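Local atomic coordinates of dTDP-4-dehydrorhamnose 3,5-epimerase (Elizabethkingia anophelis NUHP1, PDB entry 6C46), a protein that probably catalyses the epimerization of dTDP-4-dehydro-6-deoxy-glucose at two sugar carbons to give dTDP-4-dehydro-beta-L-rhamnose, a step of dTDP-L-rhamnose biosynthesis. Residues Leu11-Glu23 and Ala93-Lys105. Numbering follows the deposited sequence.
Sequences LVKTPLKDCYIIE and AVDLRENSETFGK
The type II turn L16-C19, in the loop joining hairpin strands 10-13 and 20-23, is pinned by a D18-R97-D95 salt-bridge network to the 96-105 loop of this cupin-family fold. R97 grips the turn with two nitrogens: NH1 gives a fairly straight bond to D18 OD2 (2.8 Å) through that oxygen's anti lone pair, with the carboxylate and guanidinium planes 76° apart, and NH2 gives a more bent one to K17 O (2.8 Å), from above the carbonyl plane. The guanidinium is itself held by D95, whose two oxygens take NE and NH2 side-on. D95 OD1 also receives R97 N in an Asx turn, while OD2 accepts three bonds, from R97 NH2, S100 OG and T102 OG1; so many donors probably stabilise its negative charge. T102 OG1, donating to D95 OD2 (2.7 Å), accepts K17 N almost straight on (3.1 Å), its chi1 of 54° setting it between backbone N and carbonyl carbon, while CG2 meets P15 O at 3.3 Å. K17 CB packs by R97 NH2; with CG anti to the backbone N (chi1 -172°) and a bend at chi3, the chain brings CE near R97 NH2 and S100 OG, and one water takes bonds from K17 NZ and E101 N and donates to E101 OE2. L16 sets CD1 near A93 O on strand 88-95 and presses CD2 tightly on K105 CB (3.5 Å) at the end of the loop. T14 OG1 accepts L16 N in an ST turn and donates to C19 O, bracing the hairpin end from within. Strand 20-23 pairs with 118-121, and strand 88-95 with both 106-112 and 125-131, so the contact joins the two large antiparallel sheets; F125 packs on L16, D95 and R97, and F119 on C19 and A93.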
ATOM      1  N   LEU A  11       4.397 -17.437   1.351  1.00 17.09           N
ATOM      2  CA  LEU A  11       5.066 -17.100   0.097  1.00 14.01           C
ATOM      3  C   LEU A  11       5.039 -18.337  -0.774  1.00 18.22           C
ATOM      4  O   LEU A  11       5.515 -19.386  -0.353  1.00 17.67           O
ATOM      5  CB  LEU A  11       6.521 -16.678   0.331  1.00 15.47           C
ATOM      6  CG  LEU A  11       6.762 -15.431   1.187  1.00 23.17           C
ATOM      7  CD1 LEU A  11       8.234 -15.075   1.185  1.00 22.42           C
ATOM      8  CD2 LEU A  11       5.991 -14.306   0.621  1.00 20.66           C
ATOM      9  N   VAL A  12       4.516 -18.213  -1.989  1.00 17.73           N
ATOM     10  CA  VAL A  12       4.367 -19.361  -2.881  1.00 17.12           C
ATOM     11  C   VAL A  12       5.444 -19.307  -3.959  1.00 11.85           C
ATOM     12  O   VAL A  12       5.630 -18.271  -4.609  1.00 14.92           O
ATOM     13  CB  VAL A  12       2.957 -19.391  -3.499  1.00 17.30           C
ATOM     14  CG1 VAL A  12       2.851 -20.496  -4.537  1.00 14.79           C
ATOM     15  CG2 VAL A  12       1.896 -19.597  -2.395  1.00 17.56           C
ATOM     16  N   LYS A  13       6.147 -20.428  -4.149  1.00 12.53           N
ATOM     17  CA  LYS A  13       7.227 -20.513  -5.120  1.00 13.87           C
ATOM     18  C   LYS A  13       6.722 -20.286  -6.546  1.00 18.85           C
ATOM     19  O   LYS A  13       5.617 -20.702  -6.909  1.00 18.91           O
ATOM     20  CB  LYS A  13       7.876 -21.906  -5.017  1.00 14.38           C
ATOM     21  CG  LYS A  13       9.149 -22.052  -5.835  1.00 23.27           C
ATOM     22  CD  LYS A  13      10.349 -21.491  -5.083  1.00 20.34           C
ATOM     23  CE  LYS A  13      11.654 -21.817  -5.813  1.00 21.28           C
ATOM     24  NZ  LYS A  13      11.736 -21.092  -7.129  1.00 20.27           N
ATOM     25  N   THR A  14       7.544 -19.636  -7.366  1.00 16.45           N
ATOM     26  CA  THR A  14       7.296 -19.590  -8.807  1.00 14.78           C
ATOM     27  C   THR A  14       8.479 -20.222  -9.531  1.00 20.19           C
ATOM     28  O   THR A  14       9.492 -20.552  -8.896  1.00 18.64           O
ATOM     29  CB  THR A  14       7.108 -18.144  -9.301  1.00 13.39           C
ATOM     30  OG1 THR A  14       8.374 -17.484  -9.313  1.00 15.47           O
ATOM     31  CG2 THR A  14       6.155 -17.391  -8.387  1.00 18.57           C
ATOM     32  N   PRO A  15       8.405 -20.406 -10.852  1.00 18.99           N
ATOM     33  CA  PRO A  15       9.564 -20.952 -11.573  1.00 22.38           C
ATOM     34  C   PRO A  15      10.774 -20.027 -11.617  1.00 18.68           C
ATOM     35  O   PRO A  15      11.813 -20.458 -12.123  1.00 18.57           O
ATOM     36  CB  PRO A  15       9.019 -21.201 -12.988  1.00 21.58           C
ATOM     37  CG  PRO A  15       7.520 -21.306 -12.827  1.00 17.93           C
ATOM     38  CD  PRO A  15       7.199 -20.358 -11.705  1.00 18.17           C
ATOM     39  N   LEU A  16      10.687 -18.773 -11.158  1.00 14.34           N
ATOM     40  CA  LEU A  16      11.830 -17.868 -11.226  1.00 15.01           C
ATOM     41  C   LEU A  16      12.459 -17.737  -9.839  1.00 15.86           C
ATOM     42  O   LEU A  16      11.748 -17.545  -8.852  1.00 14.99           O
ATOM     43  CB  LEU A  16      11.425 -16.491 -11.775  1.00 16.66           C
ATOM     44  CG  LEU A  16      10.676 -16.512 -13.123  1.00 12.11           C
ATOM     45  CD1 LEU A  16      10.435 -15.087 -13.622  1.00 14.08           C
ATOM     46  CD2 LEU A  16      11.415 -17.315 -14.182  1.00 14.92           C
ATOM     47  N   LYS A  17      13.782 -17.860  -9.766  1.00 16.06           N
ATOM     48  CA  LYS A  17      14.438 -17.832  -8.459  1.00 13.79           C
ATOM     49  C   LYS A  17      14.192 -16.508  -7.758  1.00 15.66           C
ATOM     50  O   LYS A  17      14.391 -15.448  -8.353  1.00 13.87           O
ATOM     51  CB  LYS A  17      15.945 -18.030  -8.610  1.00 17.58           C
ATOM     52  CG  LYS A  17      16.677 -18.201  -7.264  1.00 19.04           C
ATOM     53  CD  LYS A  17      18.197 -18.395  -7.475  1.00 22.64           C
ATOM     54  CE  LYS A  17      18.852 -17.132  -8.000  1.00 29.29           C
ATOM     55  NZ  LYS A  17      20.329 -17.275  -8.070  1.00 33.11           N
ATOM     56  N   ASP A  18      13.822 -16.577  -6.477  1.00 17.69           N
ATOM     57  CA  ASP A  18      13.601 -15.453  -5.569  1.00 12.79           C
ATOM     58  C   ASP A  18      12.336 -14.686  -5.886  1.00 13.33           C
ATOM     59  O   ASP A  18      12.078 -13.657  -5.255  1.00 14.98           O
ATOM     60  CB  ASP A  18      14.752 -14.441  -5.559  1.00 10.73           C
ATOM     61  CG  ASP A  18      16.100 -15.079  -5.210  1.00 20.85           C
ATOM     62  OD1 ASP A  18      16.168 -15.786  -4.189  1.00 20.16           O
ATOM     63  OD2 ASP A  18      17.082 -14.871  -5.955  1.00 20.49           O
ATOM     64  N   CYS A  19      11.545 -15.136  -6.840  1.00 14.61           N
ATOM     65  CA  CYS A  19      10.321 -14.449  -7.222  1.00 13.08           C
ATOM     66  C   CYS A  19       9.142 -15.206  -6.606  1.00 20.29           C
ATOM     67  O   CYS A  19       8.973 -16.404  -6.856  1.00 20.36           O
ATOM     68  CB  CYS A  19      10.274 -14.381  -8.756  1.00 18.19           C
ATOM     69  SG  CYS A  19       8.802 -13.734  -9.524  1.00 27.84           S
ATOM     70  N   TYR A  20       8.340 -14.522  -5.777  1.00 17.03           N
ATOM     71  CA  TYR A  20       7.326 -15.194  -4.969  1.00 16.91           C
ATOM     72  C   TYR A  20       5.968 -14.532  -5.104  1.00 18.16           C
ATOM     73  O   TYR A  20       5.857 -13.327  -5.354  1.00 14.07           O
ATOM     74  CB  TYR A  20       7.677 -15.214  -3.451  1.00 18.39           C
ATOM     75  CG  TYR A  20       8.978 -15.915  -3.197  1.00 18.91           C
ATOM     76  CD1 TYR A  20       9.058 -17.309  -3.250  1.00 15.56           C
ATOM     77  CD2 TYR A  20      10.123 -15.194  -2.913  1.00 22.56           C
ATOM     78  CE1 TYR A  20      10.262 -17.962  -3.054  1.00 25.83           C
ATOM     79  CE2 TYR A  20      11.329 -15.836  -2.701  1.00 18.68           C
ATOM     80  CZ  TYR A  20      11.395 -17.206  -2.770  1.00 22.42           C
ATOM     81  OH  TYR A  20      12.597 -17.821  -2.570  1.00 26.97           O
ATOM     82  N   ILE A  21       4.937 -15.343  -4.884  1.00 14.26           N
ATOM     83  CA  ILE A  21       3.567 -14.876  -4.716  1.00 18.63           C
ATOM     84  C   ILE A  21       3.276 -14.807  -3.220  1.00 19.22           C
ATOM     85  O   ILE A  21       3.491 -15.790  -2.499  1.00 17.21           O
ATOM     86  CB  ILE A  21       2.579 -15.823  -5.422  1.00 14.21           C
ATOM     87  CG1 ILE A  21       2.866 -15.865  -6.927  1.00 15.61           C
ATOM     88  CG2 ILE A  21       1.103 -15.405  -5.130  1.00 16.25           C
ATOM     89  CD1 ILE A  21       2.263 -17.101  -7.598  1.00 15.02           C
ATOM     90  N   ILE A  22       2.753 -13.676  -2.752  1.00 13.89           N
ATOM     91  CA  ILE A  22       2.281 -13.580  -1.367  1.00 14.27           C
ATOM     92  C   ILE A  22       0.792 -13.873  -1.377  1.00 19.37           C
ATOM     93  O   ILE A  22       0.001 -13.105  -1.938  1.00 14.64           O
ATOM     94  CB  ILE A  22       2.536 -12.207  -0.752  1.00 13.15           C
ATOM     95  CG1 ILE A  22       3.991 -11.802  -0.951  1.00 15.86           C
ATOM     96  CG2 ILE A  22       2.125 -12.249   0.761  1.00 13.55           C
ATOM     97  CD1 ILE A  22       4.418 -10.552  -0.164  1.00 21.14           C
ATOM     98  N   GLU A  23       0.412 -14.982  -0.759  1.00 15.72           N
ATOM     99  CA  GLU A  23      -0.988 -15.356  -0.607  0.51 16.71           C
ATOM    100  C   GLU A  23      -1.472 -14.904   0.758  1.00 23.00           C
ATOM    101  O   GLU A  23      -0.873 -15.299   1.771  1.00 23.39           O
ATOM    102  CB  GLU A  23      -1.170 -16.862  -0.748  0.51 17.58           C
ATOM    103  CG  GLU A  23      -2.578 -17.370  -0.407  0.51 16.85           C
ATOM    104  CD  GLU A  23      -2.695 -18.888  -0.565  0.51 21.12           C
ATOM    105  OE1 GLU A  23      -1.991 -19.446  -1.425  0.51 27.63           O
ATOM    106  OE2 GLU A  23      -3.468 -19.521   0.176  0.51 21.92           O
ATOM    107  N   ALA A  93       7.073 -11.103 -15.087  1.00 14.56           N
ATOM    108  CA  ALA A  93       8.438 -10.846 -14.646  1.00 19.17           C
ATOM    109  C   ALA A  93       9.404 -11.678 -15.483  1.00 17.49           C
ATOM    110  O   ALA A  93       9.069 -12.793 -15.897  1.00 18.26           O
ATOM    111  CB  ALA A  93       8.617 -11.180 -13.162  1.00 17.84           C
ATOM    112  N   VAL A  94      10.601 -11.124 -15.731  1.00 13.99           N
ATOM    113  CA  VAL A  94      11.661 -11.785 -16.496  1.00 15.27           C
ATOM    114  C   VAL A  94      12.958 -11.691 -15.707  1.00 14.98           C
ATOM    115  O   VAL A  94      13.387 -10.590 -15.342  1.00 13.77           O
ATOM    116  CB  VAL A  94      11.871 -11.152 -17.883  1.00 21.10           C
ATOM    117  CG1 VAL A  94      12.961 -11.947 -18.659  1.00 16.34           C
ATOM    118  CG2 VAL A  94      10.554 -11.087 -18.635  1.00 25.40           C
ATOM    119  N   ASP A  95      13.577 -12.825 -15.447  1.00 15.03           N
ATOM    120  CA  ASP A  95      14.835 -12.850 -14.709  1.00 13.82           C
ATOM    121  C   ASP A  95      15.950 -12.460 -15.673  1.00 18.84           C
ATOM    122  O   ASP A  95      16.160 -13.130 -16.692  1.00 16.50           O
ATOM    123  CB  ASP A  95      15.035 -14.248 -14.100  1.00 15.95           C
ATOM    124  CG  ASP A  95      16.249 -14.350 -13.193  1.00 20.72           C
ATOM    125  OD1 ASP A  95      17.093 -13.418 -13.173  1.00 16.46           O
ATOM    126  OD2 ASP A  95      16.341 -15.373 -12.469  1.00 19.28           O
ATOM    127  N   LEU A  96      16.654 -11.368 -15.370  1.00 15.74           N
ATOM    128  CA  LEU A  96      17.755 -10.917 -16.213  1.00 17.98           C
ATOM    129  C   LEU A  96      19.102 -10.986 -15.513  1.00 22.54           C
ATOM    130  O   LEU A  96      20.058 -10.336 -15.955  1.00 17.54           O
ATOM    131  CB  LEU A  96      17.493  -9.498 -16.713  1.00 14.29           C
ATOM    132  CG  LEU A  96      16.233  -9.340 -17.576  1.00 22.02           C
ATOM    133  CD1 LEU A  96      15.985  -7.845 -17.855  1.00 24.85           C
ATOM    134  CD2 LEU A  96      16.356 -10.138 -18.872  1.00 27.50           C
ATOM    135  N   ARG A  97      19.207 -11.756 -14.429  1.00 17.74           N
ATOM    136  CA  ARG A  97      20.481 -11.928 -13.741  1.00 19.22           C
ATOM    137  C   ARG A  97      21.307 -12.985 -14.466  1.00 19.28           C
ATOM    138  O   ARG A  97      20.968 -14.176 -14.440  1.00 19.24           O
ATOM    139  CB  ARG A  97      20.238 -12.314 -12.280  1.00 18.12           C
ATOM    140  CG  ARG A  97      19.417 -11.248 -11.558  1.00 16.35           C
ATOM    141  CD  ARG A  97      18.916 -11.756 -10.218  1.00 15.91           C
ATOM    142  NE  ARG A  97      18.065 -12.937 -10.409  1.00 17.97           N
ATOM    143  CZ  ARG A  97      17.485 -13.608  -9.423  1.00 18.68           C
ATOM    144  NH1 ARG A  97      17.649 -13.211  -8.162  1.00 16.34           N
ATOM    145  NH2 ARG A  97      16.734 -14.674  -9.704  1.00 16.47           N
ATOM    146  N   GLU A  98      22.428 -12.563 -15.061  1.00 25.12           N
ATOM    147  CA  GLU A  98      23.190 -13.473 -15.926  1.00 31.64           C
ATOM    148  C   GLU A  98      23.703 -14.686 -15.165  1.00 32.55           C
ATOM    149  O   GLU A  98      23.931 -15.745 -15.761  1.00 35.30           O
ATOM    150  CB  GLU A  98      24.363 -12.742 -16.594  1.00 34.53           C
ATOM    151  N   ASN A  99      23.880 -14.560 -13.857  1.00 32.88           N
ATOM    152  CA  ASN A  99      24.367 -15.593 -12.956  0.53 38.65           C
ATOM    153  C   ASN A  99      23.260 -16.487 -12.408  1.00 35.43           C
ATOM    154  O   ASN A  99      23.548 -17.407 -11.643  1.00 33.82           O
ATOM    155  CB  ASN A  99      25.109 -14.933 -11.784  0.53 39.63           C
ATOM    156  CG  ASN A  99      24.371 -13.704 -11.230  0.53 43.71           C
ATOM    157  OD1 ASN A  99      23.801 -12.903 -11.982  0.53 41.14           O
ATOM    158  ND2 ASN A  99      24.408 -13.542  -9.913  0.53 45.79           N
ATOM    159  N   SER A 100      22.000 -16.196 -12.718  1.00 20.32           N
ATOM    160  CA  SER A 100      20.864 -16.922 -12.168  1.00 21.21           C
ATOM    161  C   SER A 100      20.573 -18.167 -12.991  1.00 20.81           C
ATOM    162  O   SER A 100      20.601 -18.129 -14.223  1.00 16.55           O
ATOM    163  CB  SER A 100      19.616 -16.025 -12.149  1.00 20.59           C
ATOM    164  OG  SER A 100      18.466 -16.802 -11.895  1.00 17.90           O
ATOM    165  N   GLU A 101      20.251 -19.268 -12.308  1.00 19.58           N
ATOM    166  CA  GLU A 101      19.834 -20.464 -13.035  1.00 27.46           C
ATOM    167  C   GLU A 101      18.539 -20.247 -13.812  1.00 24.00           C
ATOM    168  O   GLU A 101      18.239 -21.047 -14.700  1.00 22.11           O
ATOM    169  CB  GLU A 101      19.654 -21.637 -12.076  1.00 28.99           C
ATOM    170  CG  GLU A 101      18.609 -21.341 -11.018  1.00 34.73           C
ATOM    171  CD  GLU A 101      18.774 -22.208  -9.778  1.00 48.70           C
ATOM    172  OE1 GLU A 101      18.240 -23.342  -9.776  1.00 44.20           O
ATOM    173  OE2 GLU A 101      19.453 -21.749  -8.823  1.00 52.77           O
ATOM    174  N   THR A 102      17.761 -19.200 -13.509  1.00 19.34           N
ATOM    175  CA  THR A 102      16.557 -18.920 -14.294  1.00 17.06           C
ATOM    176  C   THR A 102      16.709 -17.661 -15.149  1.00 19.83           C
ATOM    177  O   THR A 102      15.706 -17.066 -15.568  1.00 16.77           O
ATOM    178  CB  THR A 102      15.300 -18.854 -13.410  1.00 16.52           C
ATOM    179  OG1 THR A 102      15.446 -17.916 -12.335  1.00 16.03           O
ATOM    180  CG2 THR A 102      15.012 -20.249 -12.816  1.00 19.30           C
ATOM    181  N   PHE A 103      17.954 -17.272 -15.449  1.00 20.82           N
ATOM    182  CA  PHE A 103      18.207 -16.173 -16.376  1.00 22.19           C
ATOM    183  C   PHE A 103      17.455 -16.411 -17.676  1.00 24.38           C
ATOM    184  O   PHE A 103      17.445 -17.528 -18.203  1.00 19.94           O
ATOM    185  CB  PHE A 103      19.702 -16.025 -16.679  1.00 21.01           C
ATOM    186  CG  PHE A 103      19.965 -15.083 -17.815  1.00 23.42           C
ATOM    187  CD1 PHE A 103      19.849 -13.711 -17.625  1.00 15.57           C
ATOM    188  CD2 PHE A 103      20.278 -15.557 -19.079  1.00 25.69           C
ATOM    189  CE1 PHE A 103      20.055 -12.827 -18.676  1.00 19.61           C
ATOM    190  CE2 PHE A 103      20.476 -14.691 -20.122  1.00 26.69           C
ATOM    191  CZ  PHE A 103      20.360 -13.319 -19.926  1.00 24.20           C
ATOM    192  N   GLY A 104      16.798 -15.370 -18.169  1.00 24.87           N
ATOM    193  CA  GLY A 104      16.101 -15.425 -19.439  1.00 24.77           C
ATOM    194  C   GLY A 104      14.728 -16.052 -19.403  1.00 22.79           C
ATOM    195  O   GLY A 104      14.067 -16.106 -20.455  1.00 21.28           O
ATOM    196  N   LYS A 105      14.274 -16.527 -18.240  1.00 18.06           N
ATOM    197  CA  LYS A 105      12.971 -17.163 -18.090  1.00 20.14           C
ATOM    198  C   LYS A 105      11.946 -16.142 -17.619  1.00 20.72           C
ATOM    199  O   LYS A 105      12.288 -15.154 -16.952  1.00 15.93           O
ATOM    200  CB  LYS A 105      13.021 -18.320 -17.080  1.00 18.51           C
ATOM    201  CG  LYS A 105      14.014 -19.429 -17.418  1.00 33.31           C
ATOM    202  CD  LYS A 105      13.713 -20.000 -18.797  1.00 42.91           C
ATOM    203  CE  LYS A 105      14.246 -21.423 -18.962  1.00 53.39           C
ATOM    204  NZ  LYS A 105      15.693 -21.510 -18.650  1.00 56.21           N
TER
HETATM  205  O   HOH W   1      21.031 -19.480  -9.648  1.00 23.57           O